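Local coordinates for protein endo-beta-1,4-glucanase (Bacillus licheniformis, PDB 2JEM) that hydrolyses beta-1,4-glucan backbones, notably that of the plant cell wall polysaccharide xyloglucan, as a family 12 glycoside hydrolase, at residues N51-D56 with K87-I92; D56-W61 with N78-T83; N119-Y124 with S210-I215; A135-L140 with Q155-L160. The protein carries 1 engineered substitution. All coordinates share one frame; numbering follows the deposited sequence.

Contact 1 (N51-D56 with K87-I92)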
loop_
_atom_site.group_PDB
_atom_site.type_symbol
_atom_site.label_atom_id
_atom_site.label_comp_id
_atom_site.label_asym_id
_atom_site.label_seq_id
_atom_site.Cartn_x
_atom_site.Cartn_y
_atom_site.Cartn_z
ATOM N N ASN A 51 -7.036 -8.292 -4.531
ATOM C CA ASN A 51 -5.679 -8.677 -4.121
ATOM C C ASN A 51 -5.641 -9.801 -3.084
ATOM O O ASN A 51 -5.081 -9.640 -2.004
ATOM C CB ASN A 51 -4.904 -7.446 -3.631
ATOM C CG ASN A 51 -3.407 -7.609 -3.780
ATOM O OD1 ASN A 51 -2.932 -8.615 -4.316
ATOM N ND2 ASN A 51 -2.661 -6.646 -3.294
ATOM N N VAL A 52 -6.205 -10.952 -3.432
ATOM C CA VAL A 52 -6.306 -12.069 -2.493
ATOM C C VAL A 52 -5.161 -13.045 -2.757
ATOM O O VAL A 52 -4.968 -13.477 -3.896
ATOM C CB VAL A 52 -7.658 -12.797 -2.644
ATOM C CG1 VAL A 52 -7.663 -14.105 -1.838
ATOM C CG2 VAL A 52 -8.818 -11.873 -2.218
ATOM N N TRP A 53 -4.409 -13.366 -1.708
ATOM C CA TRP A 53 -3.258 -14.266 -1.824
ATOM C C TRP A 53 -3.542 -15.651 -1.280
ATOM O O TRP A 53 -2.953 -16.636 -1.748
ATOM C CB TRP A 53 -2.036 -13.680 -1.107
ATOM C CG TRP A 53 -1.705 -12.291 -1.553
ATOM C CD1 TRP A 53 -2.142 -11.666 -2.691
ATOM C CD2 TRP A 53 -0.848 -11.361 -0.892
ATOM N NE1 TRP A 53 -1.619 -10.400 -2.769
ATOM C CE2 TRP A 53 -0.820 -10.184 -1.679
ATOM C CE3 TRP A 53 -0.083 -11.410 0.279
ATOM C CZ2 TRP A 53 -0.069 -9.066 -1.328
ATOM C CZ3 TRP A 53 0.669 -10.301 0.625
ATOM C CH2 TRP A 53 0.664 -9.137 -0.173
ATOM N N GLY A 54 -4.436 -15.731 -0.297
ATOM C CA GLY A 54 -4.582 -16.953 0.486
ATOM C C GLY A 54 -5.835 -17.758 0.228
ATOM O O GLY A 54 -6.235 -18.524 1.094
ATOM N N ALA A 55 -6.448 -17.607 -0.950
ATOM C CA ALA A 55 -7.725 -18.282 -1.249
ATOM C C ALA A 55 -7.650 -19.802 -1.047
ATOM O O ALA A 55 -8.563 -20.415 -0.472
ATOM C CB ALA A 55 -8.182 -17.969 -2.666
ATOM N N ASP A 56 -6.558 -20.398 -1.525
ATOM C CA ASP A 56 -6.344 -21.848 -1.431
ATOM C C ASP A 56 -5.876 -22.304 -0.041
ATOM O O ASP A 56 -5.907 -23.506 0.241
ATOM C CB ASP A 56 -5.367 -22.341 -2.529
ATOM C CG ASP A 56 -5.888 -22.103 -3.948
ATOM O OD1 ASP A 56 -7.125 -22.113 -4.165
ATOM O OD2 ASP A 56 -5.054 -21.906 -4.871
ATOM N N LYS A 87 -3.019 -12.897 4.113
ATOM C CA LYS A 87 -3.969 -13.606 3.251
ATOM C C LYS A 87 -4.384 -12.753 2.060
ATOM O O LYS A 87 -4.739 -13.268 1.012
ATOM C CB LYS A 87 -5.220 -14.023 4.036
ATOM C CG LYS A 87 -4.969 -14.776 5.356
ATOM C CD LYS A 87 -4.087 -16.056 5.167
ATOM C CE LYS A 87 -3.970 -16.859 6.475
ATOM N NZ LYS A 87 -3.174 -16.198 7.520
ATOM N N ALA A 88 -4.350 -11.441 2.248
ATOM C CA ALA A 88 -4.835 -10.527 1.220
ATOM C C ALA A 88 -4.372 -9.125 1.561
ATOM O O ALA A 88 -4.124 -8.810 2.734
ATOM C CB ALA A 88 -6.382 -10.552 1.178
ATOM N N TYR A 89 -4.257 -8.292 0.530
ATOM C CA TYR A 89 -3.948 -6.879 0.732
ATOM C C TYR A 89 -4.898 -6.076 -0.188
ATOM O O TYR A 89 -4.435 -5.399 -1.116
ATOM C CB TYR A 89 -2.441 -6.647 0.450
ATOM C CG TYR A 89 -1.813 -5.356 0.973
ATOM C CD1 TYR A 89 -2.607 -4.270 1.355
ATOM C CD2 TYR A 89 -0.407 -5.203 1.020
ATOM C CE1 TYR A 89 -2.028 -3.064 1.797
ATOM C CE2 TYR A 89 0.176 -4.019 1.473
ATOM C CZ TYR A 89 -0.643 -2.951 1.849
ATOM O OH TYR A 89 -0.115 -1.755 2.282
ATOM N N PRO A 90 -6.233 -6.157 0.072
ATOM C CA PRO A 90 -7.184 -5.377 -0.726
ATOM C C PRO A 90 -6.743 -3.926 -0.600
ATOM O O PRO A 90 -6.432 -3.464 0.503
ATOM C CB PRO A 90 -8.527 -5.638 -0.056
ATOM C CG PRO A 90 -8.185 -6.182 1.358
ATOM C CD PRO A 90 -6.904 -6.914 1.145
ATOM N N SER A 91 -6.705 -3.230 -1.730
ATOM C CA SER A 91 -6.037 -1.926 -1.824
ATOM C C SER A 91 -6.694 -1.066 -2.908
ATOM O O SER A 91 -7.285 -1.595 -3.861
ATOM C CB SER A 91 -4.550 -2.089 -2.202
ATOM O OG SER A 91 -3.694 -2.521 -1.149
ATOM N N ILE A 92 -6.546 0.248 -2.772
ATOM C CA ILE A 92 -6.760 1.169 -3.883
ATOM C C ILE A 92 -5.389 1.397 -4.511
ATOM O O ILE A 92 -4.414 1.656 -3.800
ATOM C CB ILE A 92 -7.269 2.549 -3.397
ATOM C CG1 ILE A 92 -8.555 2.388 -2.570
ATOM C CG2 ILE A 92 -7.435 3.522 -4.632
ATOM C CD1 ILE A 92 -9.009 3.662 -1.894
#

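Contact 2 (D56-W61 with N78-T83)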
loop_
_atom_site.group_PDB
_atom_site.type_symbol
_atom_site.label_atom_id
_atom_site.label_comp_id
_atom_site.label_asym_id
_atom_site.label_seq_id
_atom_site.Cartn_x
_atom_site.Cartn_y
_atom_site.Cartn_z
ATOM N N ASP A 56 -6.558 -20.398 -1.525
ATOM C CA ASP A 56 -6.344 -21.848 -1.431
ATOM C C ASP A 56 -5.876 -22.304 -0.041
ATOM O O ASP A 56 -5.907 -23.506 0.241
ATOM C CB ASP A 56 -5.367 -22.341 -2.529
ATOM C CG ASP A 56 -5.888 -22.103 -3.948
ATOM O OD1 ASP A 56 -7.125 -22.113 -4.165
ATOM O OD2 ASP A 56 -5.054 -21.906 -4.871
ATOM N N GLN A 57 -5.480 -21.362 0.822
ATOM C CA GLN A 57 -5.019 -21.669 2.181
ATOM C C GLN A 57 -6.119 -21.697 3.254
ATOM O O GLN A 57 -5.958 -22.356 4.287
ATOM C CB GLN A 57 -3.996 -20.642 2.674
ATOM C CG GLN A 57 -2.673 -20.505 1.935
ATOM C CD GLN A 57 -1.880 -19.248 2.411
ATOM O OE1 GLN A 57 -1.783 -18.946 3.622
ATOM N NE2 GLN A 57 -1.311 -18.521 1.446
ATOM N N VAL A 58 -7.193 -20.925 3.045
ATOM C CA VAL A 58 -8.156 -20.660 4.119
ATOM C C VAL A 58 -9.569 -21.082 3.720
ATOM O O VAL A 58 -10.171 -20.487 2.814
ATOM C CB VAL A 58 -8.169 -19.158 4.544
ATOM C CG1 VAL A 58 -9.175 -18.931 5.702
ATOM C CG2 VAL A 58 -6.735 -18.679 4.970
ATOM N N SER A 59 -10.087 -22.105 4.402
ATOM C CA SER A 59 -11.406 -22.637 4.049
ATOM C C SER A 59 -12.441 -21.624 4.487
ATOM O O SER A 59 -12.403 -21.116 5.621
ATOM C CB SER A 59 -11.674 -23.983 4.721
ATOM O OG SER A 59 -10.732 -24.943 4.284
ATOM N N GLY A 60 -13.347 -21.326 3.567
ATOM C CA GLY A 60 -14.469 -20.445 3.854
ATOM C C GLY A 60 -14.142 -18.972 3.797
ATOM O O GLY A 60 -14.915 -18.158 4.328
ATOM N N TRP A 61 -13.002 -18.610 3.193
ATOM C CA TRP A 61 -12.663 -17.182 3.024
ATOM C C TRP A 61 -13.707 -16.538 2.092
ATOM O O TRP A 61 -14.276 -17.212 1.229
ATOM C CB TRP A 61 -11.258 -17.009 2.421
ATOM C CG TRP A 61 -11.233 -17.298 0.948
ATOM C CD1 TRP A 61 -11.083 -18.535 0.351
ATOM C CD2 TRP A 61 -11.430 -16.360 -0.118
ATOM N NE1 TRP A 61 -11.164 -18.411 -1.020
ATOM C CE2 TRP A 61 -11.384 -17.094 -1.337
ATOM C CE3 TRP A 61 -11.661 -14.969 -0.169
ATOM C CZ2 TRP A 61 -11.538 -16.478 -2.599
ATOM C CZ3 TRP A 61 -11.814 -14.350 -1.434
ATOM C CH2 TRP A 61 -11.769 -15.110 -2.620
ATOM N N ASN A 78 -13.512 -11.898 5.270
ATOM C CA ASN A 78 -13.653 -12.975 6.244
ATOM C C ASN A 78 -12.523 -13.941 5.974
ATOM O O ASN A 78 -12.481 -14.587 4.916
ATOM C CB ASN A 78 -14.998 -13.661 6.059
ATOM C CG ASN A 78 -15.172 -14.874 6.944
ATOM O OD1 ASN A 78 -15.281 -14.756 8.154
ATOM N ND2 ASN A 78 -15.267 -16.039 6.323
ATOM N N TRP A 79 -11.584 -13.966 6.919
ATOM C CA TRP A 79 -10.363 -14.786 6.810
ATOM C C TRP A 79 -10.235 -15.584 8.113
ATOM O O TRP A 79 -9.488 -15.200 9.017
ATOM C CB TRP A 79 -9.148 -13.880 6.524
ATOM C CG TRP A 79 -9.118 -13.423 5.090
ATOM C CD1 TRP A 79 -9.459 -12.181 4.607
ATOM C CD2 TRP A 79 -8.743 -14.204 3.953
ATOM N NE1 TRP A 79 -9.307 -12.143 3.250
ATOM C CE2 TRP A 79 -8.876 -13.374 2.817
ATOM C CE3 TRP A 79 -8.302 -15.535 3.782
ATOM C CZ2 TRP A 79 -8.600 -13.826 1.523
ATOM C CZ3 TRP A 79 -8.015 -15.982 2.490
ATOM C CH2 TRP A 79 -8.162 -15.132 1.384
ATOM N N PRO A 80 -11.039 -16.657 8.245
ATOM C CA PRO A 80 -11.051 -17.434 9.480
ATOM C C PRO A 80 -9.766 -18.264 9.596
ATOM O O PRO A 80 -9.731 -19.416 9.188
ATOM C CB PRO A 80 -12.298 -18.322 9.333
ATOM C CG PRO A 80 -12.519 -18.439 7.890
ATOM C CD PRO A 80 -11.985 -17.187 7.240
ATOM N N SER A 81 -8.720 -17.635 10.128
ATOM C CA SER A 81 -7.385 -18.197 10.193
ATOM C C SER A 81 -6.680 -17.586 11.385
ATOM O O SER A 81 -6.876 -16.422 11.696
ATOM C CB SER A 81 -6.591 -17.810 8.940
ATOM O OG SER A 81 -5.212 -18.131 9.063
ATOM N N ASN A 82 -5.833 -18.356 12.036
ATOM C CA ASN A 82 -4.945 -17.753 13.018
ATOM C C ASN A 82 -3.475 -17.946 12.644
ATOM O O ASN A 82 -2.611 -17.814 13.501
ATOM C CB ASN A 82 -5.257 -18.270 14.427
ATOM C CG ASN A 82 -5.521 -19.761 14.449
ATOM O OD1 ASN A 82 -4.832 -20.534 13.785
ATOM N ND2 ASN A 82 -6.552 -20.170 15.192
ATOM N N THR A 83 -3.196 -18.264 11.377
ATOM C CA THR A 83 -1.801 -18.317 10.901
ATOM C C THR A 83 -1.307 -16.909 10.600
ATOM O O THR A 83 -2.099 -16.003 10.315
ATOM C CB THR A 83 -1.581 -19.209 9.651
ATOM O OG1 THR A 83 -2.261 -18.642 8.524
ATOM C CG2 THR A 83 -2.056 -20.636 9.887
HETATM O O HOH W 1 -1.943 -20.173 6.206
HETATM O O HOH W 2 -11.307 -21.697 8.004
#

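Contact 3 (N119-Y124 with S210-I215)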
loop_
_atom_site.group_PDB
_atom_site.type_symbol
_atom_site.label_atom_id
_atom_site.label_comp_id
_atom_site.label_asym_id
_atom_site.label_seq_id
_atom_site.Cartn_x
_atom_site.Cartn_y
_atom_site.Cartn_z
ATOM N N ASN A 119 1.126 14.118 -3.328
ATOM C CA ASN A 119 0.254 14.394 -2.212
ATOM C C ASN A 119 -0.893 13.426 -2.177
ATOM O O ASN A 119 -1.618 13.287 -3.159
ATOM C CB ASN A 119 -0.257 15.826 -2.283
ATOM C CG ASN A 119 0.819 16.821 -1.956
ATOM O OD1 ASN A 119 1.279 17.550 -2.821
ATOM N ND2 ASN A 119 1.246 16.836 -0.699
ATOM N N THR A 120 -1.047 12.790 -1.019
ATOM C CA THR A 120 -2.109 11.827 -0.808
ATOM C C THR A 120 -3.065 12.318 0.259
ATOM O O THR A 120 -2.670 13.061 1.167
ATOM C CB THR A 120 -1.540 10.472 -0.341
ATOM O OG1 THR A 120 -0.918 10.632 0.947
ATOM C CG2 THR A 120 -0.526 9.937 -1.353
ATOM N N LYS A 121 -4.310 11.878 0.163
ATOM C CA LYS A 121 -5.293 12.107 1.213
ATOM C C LYS A 121 -6.027 10.803 1.433
ATOM O O LYS A 121 -6.439 10.163 0.455
ATOM C CB LYS A 121 -6.303 13.189 0.799
ATOM C CG LYS A 121 -5.704 14.426 0.118
ATOM C CD LYS A 121 -6.781 15.428 -0.298
ATOM C CE LYS A 121 -7.675 14.912 -1.432
ATOM N NZ LYS A 121 -8.279 16.027 -2.227
ATOM N N VAL A 122 -6.188 10.411 2.692
ATOM C CA VAL A 122 -7.056 9.289 2.995
ATOM C C VAL A 122 -7.780 9.538 4.320
ATOM O O VAL A 122 -7.188 10.064 5.254
ATOM C CB VAL A 122 -6.294 7.916 2.987
ATOM C CG1 VAL A 122 -5.421 7.737 4.218
ATOM C CG2 VAL A 122 -7.296 6.750 2.843
ATOM N N SER A 123 -9.066 9.186 4.361
ATOM C CA SER A 123 -9.807 9.081 5.619
ATOM C C SER A 123 -10.531 7.746 5.559
ATOM O O SER A 123 -11.122 7.394 4.528
ATOM C CB SER A 123 -10.802 10.207 5.759
ATOM O OG SER A 123 -10.158 11.463 5.726
ATOM N N TYR A 124 -10.468 6.984 6.635
ATOM C CA TYR A 124 -11.056 5.654 6.612
ATOM C C TYR A 124 -11.482 5.261 8.024
ATOM O O TYR A 124 -11.128 5.924 9.010
ATOM C CB TYR A 124 -10.035 4.641 6.050
ATOM C CG TYR A 124 -8.953 4.348 7.054
ATOM C CD1 TYR A 124 -7.833 5.196 7.172
ATOM C CD2 TYR A 124 -9.054 3.247 7.913
ATOM C CE1 TYR A 124 -6.850 4.952 8.106
ATOM C CE2 TYR A 124 -8.062 2.991 8.872
ATOM C CZ TYR A 124 -6.962 3.850 8.952
ATOM O OH TYR A 124 -6.005 3.596 9.903
ATOM N N SER A 210 -7.065 9.210 9.544
ATOM C CA SER A 210 -6.840 10.135 8.438
ATOM C C SER A 210 -5.386 10.581 8.402
ATOM O O SER A 210 -4.722 10.719 9.443
ATOM C CB SER A 210 -7.779 11.349 8.518
ATOM O OG SER A 210 -7.508 12.143 9.660
ATOM N N ALA A 211 -4.878 10.770 7.189
ATOM C CA ALA A 211 -3.556 11.354 6.994
ATOM C C ALA A 211 -3.544 11.991 5.615
ATOM O O ALA A 211 -4.143 11.479 4.677
ATOM C CB ALA A 211 -2.477 10.298 7.116
ATOM N N ASN A 212 -2.903 13.142 5.522
ATOM C CA ASN A 212 -2.711 13.868 4.267
ATOM C C ASN A 212 -1.201 13.993 4.187
ATOM O O ASN A 212 -0.629 14.817 4.910
ATOM C CB ASN A 212 -3.390 15.246 4.396
ATOM C CG ASN A 212 -3.115 16.191 3.224
ATOM O OD1 ASN A 212 -3.549 17.347 3.265
ATOM N ND2 ASN A 212 -2.420 15.721 2.186
ATOM N N LEU A 213 -0.575 13.147 3.374
ATOM C CA LEU A 213 0.866 13.039 3.343
ATOM C C LEU A 213 1.452 13.425 2.008
ATOM O O LEU A 213 0.775 13.366 0.995
ATOM C CB LEU A 213 1.287 11.606 3.660
ATOM C CG LEU A 213 0.801 11.031 4.995
ATOM C CD1 LEU A 213 1.205 9.558 5.071
ATOM C CD2 LEU A 213 1.335 11.799 6.184
ATOM N N ASN A 214 2.719 13.812 2.024
ATOM C CA ASN A 214 3.468 13.996 0.799
ATOM C C ASN A 214 4.513 12.876 0.767
ATOM O O ASN A 214 5.414 12.840 1.599
ATOM C CB ASN A 214 4.122 15.377 0.767
ATOM C CG ASN A 214 4.924 15.633 -0.528
ATOM O OD1 ASN A 214 5.078 14.757 -1.383
ATOM N ND2 ASN A 214 5.417 16.862 -0.667
ATOM N N ILE A 215 4.377 11.954 -0.190
ATOM C CA ILE A 215 5.292 10.794 -0.247
ATOM C C ILE A 215 6.756 11.244 -0.390
ATOM O O ILE A 215 7.678 10.572 0.086
ATOM C CB ILE A 215 4.884 9.790 -1.362
ATOM C CG1 ILE A 215 3.449 9.268 -1.145
ATOM C CG2 ILE A 215 5.877 8.637 -1.472
ATOM C CD1 ILE A 215 3.152 8.688 0.275
#

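Contact 4 (A135-L140 with Q155-L160). Engineered in segment 155-160: Gln-155 (natural residue Glu).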
loop_
_atom_site.group_PDB
_atom_site.type_symbol
_atom_site.label_atom_id
_atom_site.label_comp_id
_atom_site.label_asym_id
_atom_site.label_seq_id
_atom_site.Cartn_x
_atom_site.Cartn_y
_atom_site.Cartn_z
ATOM N N ALA A 135 -2.346 0.454 5.561
ATOM C CA ALA A 135 -1.061 1.044 5.113
ATOM C C ALA A 135 -1.045 1.479 3.674
ATOM O O ALA A 135 -1.530 0.760 2.783
ATOM C CB ALA A 135 0.116 0.058 5.317
ATOM N N TYR A 136 -0.381 2.616 3.454
ATOM C CA TYR A 136 0.081 2.971 2.120
ATOM C C TYR A 136 1.171 2.012 1.712
ATOM O O TYR A 136 1.943 1.506 2.550
ATOM C CB TYR A 136 0.665 4.373 2.070
ATOM C CG TYR A 136 -0.330 5.482 2.086
ATOM C CD1 TYR A 136 -0.911 5.938 0.889
ATOM C CD2 TYR A 136 -0.690 6.096 3.281
ATOM C CE1 TYR A 136 -1.826 6.990 0.901
ATOM C CE2 TYR A 136 -1.599 7.161 3.303
ATOM C CZ TYR A 136 -2.178 7.588 2.110
ATOM O OH TYR A 136 -3.081 8.644 2.152
ATOM N N ASP A 137 1.198 1.739 0.425
ATOM C CA ASP A 137 2.163 0.856 -0.176
ATOM C C ASP A 137 2.675 1.600 -1.396
ATOM O O ASP A 137 1.880 1.947 -2.291
ATOM C CB ASP A 137 1.431 -0.392 -0.630
ATOM C CG ASP A 137 2.273 -1.597 -0.598
ATOM O OD1 ASP A 137 3.507 -1.440 -0.387
ATOM O OD2 ASP A 137 1.701 -2.704 -0.789
ATOM N N ILE A 138 3.978 1.835 -1.434
ATOM C CA ILE A 138 4.598 2.618 -2.499
ATOM C C ILE A 138 5.681 1.741 -3.100
ATOM O O ILE A 138 6.547 1.240 -2.392
ATOM C CB ILE A 138 5.195 3.965 -1.977
ATOM C CG1 ILE A 138 4.127 4.830 -1.263
ATOM C CG2 ILE A 138 5.893 4.745 -3.112
ATOM C CD1 ILE A 138 4.212 4.796 0.298
ATOM N N TRP A 139 5.590 1.547 -4.406
ATOM C CA TRP A 139 6.498 0.664 -5.165
ATOM C C TRP A 139 7.445 1.491 -6.016
ATOM O O TRP A 139 7.022 2.454 -6.688
ATOM C CB TRP A 139 5.704 -0.315 -6.045
ATOM C CG TRP A 139 4.812 -1.217 -5.252
ATOM C CD1 TRP A 139 3.459 -1.120 -5.118
ATOM C CD2 TRP A 139 5.217 -2.364 -4.475
ATOM N NE1 TRP A 139 2.986 -2.136 -4.291
ATOM C CE2 TRP A 139 4.046 -2.914 -3.893
ATOM C CE3 TRP A 139 6.458 -2.970 -4.208
ATOM C CZ2 TRP A 139 4.077 -4.053 -3.061
ATOM C CZ3 TRP A 139 6.495 -4.115 -3.379
ATOM C CH2 TRP A 139 5.301 -4.638 -2.811
ATOM N N LEU A 140 8.718 1.099 -5.990
ATOM C CA LEU A 140 9.759 1.741 -6.788
ATOM C C LEU A 140 10.516 0.749 -7.661
ATOM O O LEU A 140 10.666 -0.430 -7.291
ATOM C CB LEU A 140 10.752 2.513 -5.931
ATOM C CG LEU A 140 10.205 3.662 -5.099
ATOM C CD1 LEU A 140 9.840 3.132 -3.709
ATOM C CD2 LEU A 140 11.242 4.766 -4.984
ATOM N N GLN A 155 10.059 -1.278 -1.713
ATOM C CA GLN A 155 8.689 -1.108 -1.261
ATOM C C GLN A 155 8.772 -0.181 -0.042
ATOM O O GLN A 155 9.632 -0.377 0.827
ATOM C CB GLN A 155 8.109 -2.473 -0.850
ATOM C CG GLN A 155 6.663 -2.391 -0.302
ATOM C CD GLN A 155 6.181 -3.726 0.222
ATOM O OE1 GLN A 155 6.964 -4.687 0.335
ATOM N NE2 GLN A 155 4.894 -3.804 0.559
ATOM N N ILE A 156 7.886 0.819 0.025
ATOM C CA ILE A 156 7.744 1.644 1.233
ATOM C C ILE A 156 6.318 1.433 1.762
ATOM O O ILE A 156 5.324 1.553 1.001
ATOM C CB ILE A 156 7.970 3.156 0.949
ATOM C CG1 ILE A 156 9.367 3.378 0.308
ATOM C CG2 ILE A 156 7.787 3.993 2.248
ATOM C CD1 ILE A 156 9.524 4.813 -0.321
ATOM N N MET A 157 6.218 1.067 3.037
ATOM C CA MET A 157 4.908 1.006 3.678
ATOM C C MET A 157 4.749 2.098 4.727
ATOM O O MET A 157 5.650 2.344 5.540
ATOM C CB MET A 157 4.678 -0.363 4.294
ATOM C CG MET A 157 4.488 -1.448 3.228
ATOM S SD MET A 157 4.197 -3.051 4.025
ATOM C CE MET A 157 2.494 -2.896 4.532
ATOM N N ILE A 158 3.595 2.752 4.705
ATOM C CA ILE A 158 3.308 3.752 5.716
ATOM C C ILE A 158 2.035 3.340 6.432
ATOM O O ILE A 158 0.948 3.496 5.908
ATOM C CB ILE A 158 3.182 5.184 5.124
ATOM C CG1 ILE A 158 4.427 5.554 4.289
ATOM C CG2 ILE A 158 2.959 6.189 6.280
ATOM C CD1 ILE A 158 4.231 6.894 3.499
ATOM N N TRP A 159 2.193 2.752 7.623
ATOM C CA TRP A 159 1.070 2.164 8.350
ATOM C C TRP A 159 0.329 3.213 9.181
ATOM O O TRP A 159 0.900 3.836 10.109
ATOM C CB TRP A 159 1.534 1.075 9.303
ATOM C CG TRP A 159 2.281 -0.082 8.764
ATOM C CD1 TRP A 159 3.205 -0.108 7.740
ATOM C CD2 TRP A 159 2.239 -1.404 9.298
ATOM N NE1 TRP A 159 3.711 -1.383 7.593
ATOM C CE2 TRP A 159 3.148 -2.193 8.545
ATOM C CE3 TRP A 159 1.520 -2.003 10.345
ATOM C CZ2 TRP A 159 3.341 -3.563 8.789
ATOM C CZ3 TRP A 159 1.719 -3.365 10.607
ATOM C CH2 TRP A 159 2.636 -4.131 9.828
ATOM N N LEU A 160 -0.946 3.378 8.878
ATOM C CA LEU A 160 -1.814 4.232 9.687
ATOM C C LEU A 160 -2.579 3.456 10.764
ATOM O O LEU A 160 -3.139 4.052 11.692
ATOM C CB LEU A 160 -2.786 4.980 8.783
ATOM C CG LEU A 160 -2.220 5.759 7.598
ATOM C CD1 LEU A 160 -3.415 6.410 6.879
ATOM C CD2 LEU A 160 -1.193 6.811 8.074
#

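Contact 1 (N51-D56 with K87-I92)
Trp-53 brings the outer corner of its indole against the start of the Tyr-89 side chain, CZ2 lying 3.8 Å from Tyr-89 CB. The two side chains run alongside one another in the same direction, and Trp-53 CH2 comes to the edge of the phenol ring, near its plane. Asn-51 lies next to Tyr-89 in the same sense, its amide plane only 8° from that of the ring. With CG anti to the backbone N (chi1 -154°), the amide reaches both ways: Asn-51 ND2 gives a bent bond of 3.1 Å to Tyr-89 O, while Asn-51 OD1 takes the indole NE1 of Trp-53 at 2.7 Å. Tyr-89 O is gripped from opposite faces of its plane, by this ND2 and by Ser-91 OG. The backbones run nearly antiparallel but share a single bridge, Val-52 with Ala-88. Tyr-89 N donates to Asn-51 O at 3.0 Å. Lys-87 O accepts from both Trp-53 N and Gly-54 N. Lys-87 and Ala-88 form a classic beta bulge opposite Val-244, and the Lys-87 ammonium turns elsewhere, to Thr-83, Thr-85 and Phe-245. This joins the loop after strand 46-49 to the lead-in of strand 91-95. Because Asn-51 serves as donor across the contact and acceptor within its own loop, its amide is fixed in rotation and ties the Trp-53 indole to Tyr-89.

Contact 2 (D56-W61 with N78-T83)
A type II beta turn from Val-58 to Trp-61, closed by a weak bond of Trp-61 N to Val-58 O, lies against the end of strand 72-79, where Trp-61 CA meets Asn-78 O at 3.2 Å in a CA-H...O contact. The six-membered ring of Trp-79 meets both Trp-61 and Val-58. Trp-61 CB sits over one face in a CH-pi contact, 3.7 Å from the centroid of the Trp-79 six-membered ring. The two indoles point the same way, planes 13° apart but strongly offset, so little of one ring lies above the other. Val-58 approaches at the ring edge instead, crossing at about a right angle with CB 3.7 Å from Trp-79 CE3, and its CG1 packs on Pro-80 CD at 3.6 Å. Trp-79 NE1 donates to Gln-63 OE1. A leucine in place of Trp-79 would probably leave Trp-61 CB without its aromatic floor, open a gap beside Val-58 and cost Gln-63 OE1 that donor. One water joins Ser-59 O to Pro-80 O, another Gln-57 OE1 to Thr-83 OG1. Strand 72-79 runs between strands 62-67 and 247-260, Asn-78 bonding to Trp-62 and Trp-79 to Gly-247, while Val-52 and Lys-87 also touch the Trp-79 indole.

Contact 3 (N119-Y124 with S210-I215)
Thr-120 N donates to Leu-213 O at 2.8 Å. Farther along the antiparallel pair, Val-122 and Ala-211 exchange both backbone bonds, Val-122 N to Ala-211 O at 3.0 Å and Ala-211 N to Val-122 O at 3.1 Å. Asn-212 has two conformers; in one of them the stretched-out side chain (chi1 172°) carries ND2 across to Thr-120 O at 2.9 Å, in a bent bond (133°). On the face of Asn-119, Lys-121 and Ser-123, Asn-119 ND2 rests 3.5 Å from Asn-214 CB, the amides turned 47° apart, and Ser-123 OG lies near Ser-210 CB. On the side of Thr-120 and Val-122, the Thr-120 and Ile-215 side chains cross at about a right angle, Thr-120 CG2 4.0 Å from Ile-215 CG1. Strand 118-128 separates the outermost strand 210-214 from strand 247-260. Val-122 and Leu-213 pack on Tyr-136 of strand 131-141, while Asn-214 OD1 caps helix 215-225 by accepting from Arg-216 N and Asn-214 ND2 binds Asn-117.

Contact 4 (A135-L140 with Q155-L160)
Gln-155, an engineered replacement for the natural Glu, lies alongside Trp-139 and points the same way, its amide plane 20° from that of the indole. The position is consistent with the place of the nucleophile in family 12 enzymes. Gln-155 CG sits over one face of the Trp-139 six-membered ring, 3.8 Å from the centroid, and Gln-155 CD comes within 3.3 Å of Trp-139 CH2. Gln-155 is extended along its length (chi1 178°, chi2 -174°), which carries Gln-155 NE2 out to Asp-137 OD1 at 2.9 Å, on the syn side of the carboxylate. Asp-137 OD1 stands over the same indole face as Gln-155 CG, and Trp-197 NE1 binds Gln-155 OE1. An alanine in place of Trp-139 would probably leave the Gln-155 chain without its flat backing, with Trp-197 and Asp-137 alone, of these partners, to fix its amide. Further along, Ala-135 CB touches Met-157 CE at 3.9 Å and lies off-centre against the Trp-159 indole. On the opposite, apolar face the Ile-138 and Ile-158 side chains cross, their CD1 atoms 3.8 Å apart. The strands run antiparallel, Tyr-136 with Ile-158 and Ile-138 with Ile-156 being hydrogen-bonded pairs. Strand 131-141 is flanked by strands 154-163 and 234-244 in the same sheet; Ile-156 and Ile-158 rest on helix 215-225, and Tyr-136 and Leu-160 face Val-122 of strand 118-128.

Contacts 3 and 4, centres 12 Å apart, belong to the two facing sheets of the family 12 beta sandwich: Val-122 CG1 lies 3.6 Å from Leu-160 CD1, and Thr-120 OG1 and Tyr-136 OH are weakly bonded. Contact 4 probably carries part of the catalytic centre on the sheet's other face, and contact 1 reaches it through Tyr-89, whose OH binds Ala-135 O at 2.9 Å and whose CE2 lies 3.0 Å from Asp-137 OD2. Contact 2 is nested within the loop closed by contact 1; they share Asp-56, and Val-52 CG1 lies 3.4 Å from Trp-79 CH2. Contact 2 remains remote from contact 4, with centres about 25 Å apart.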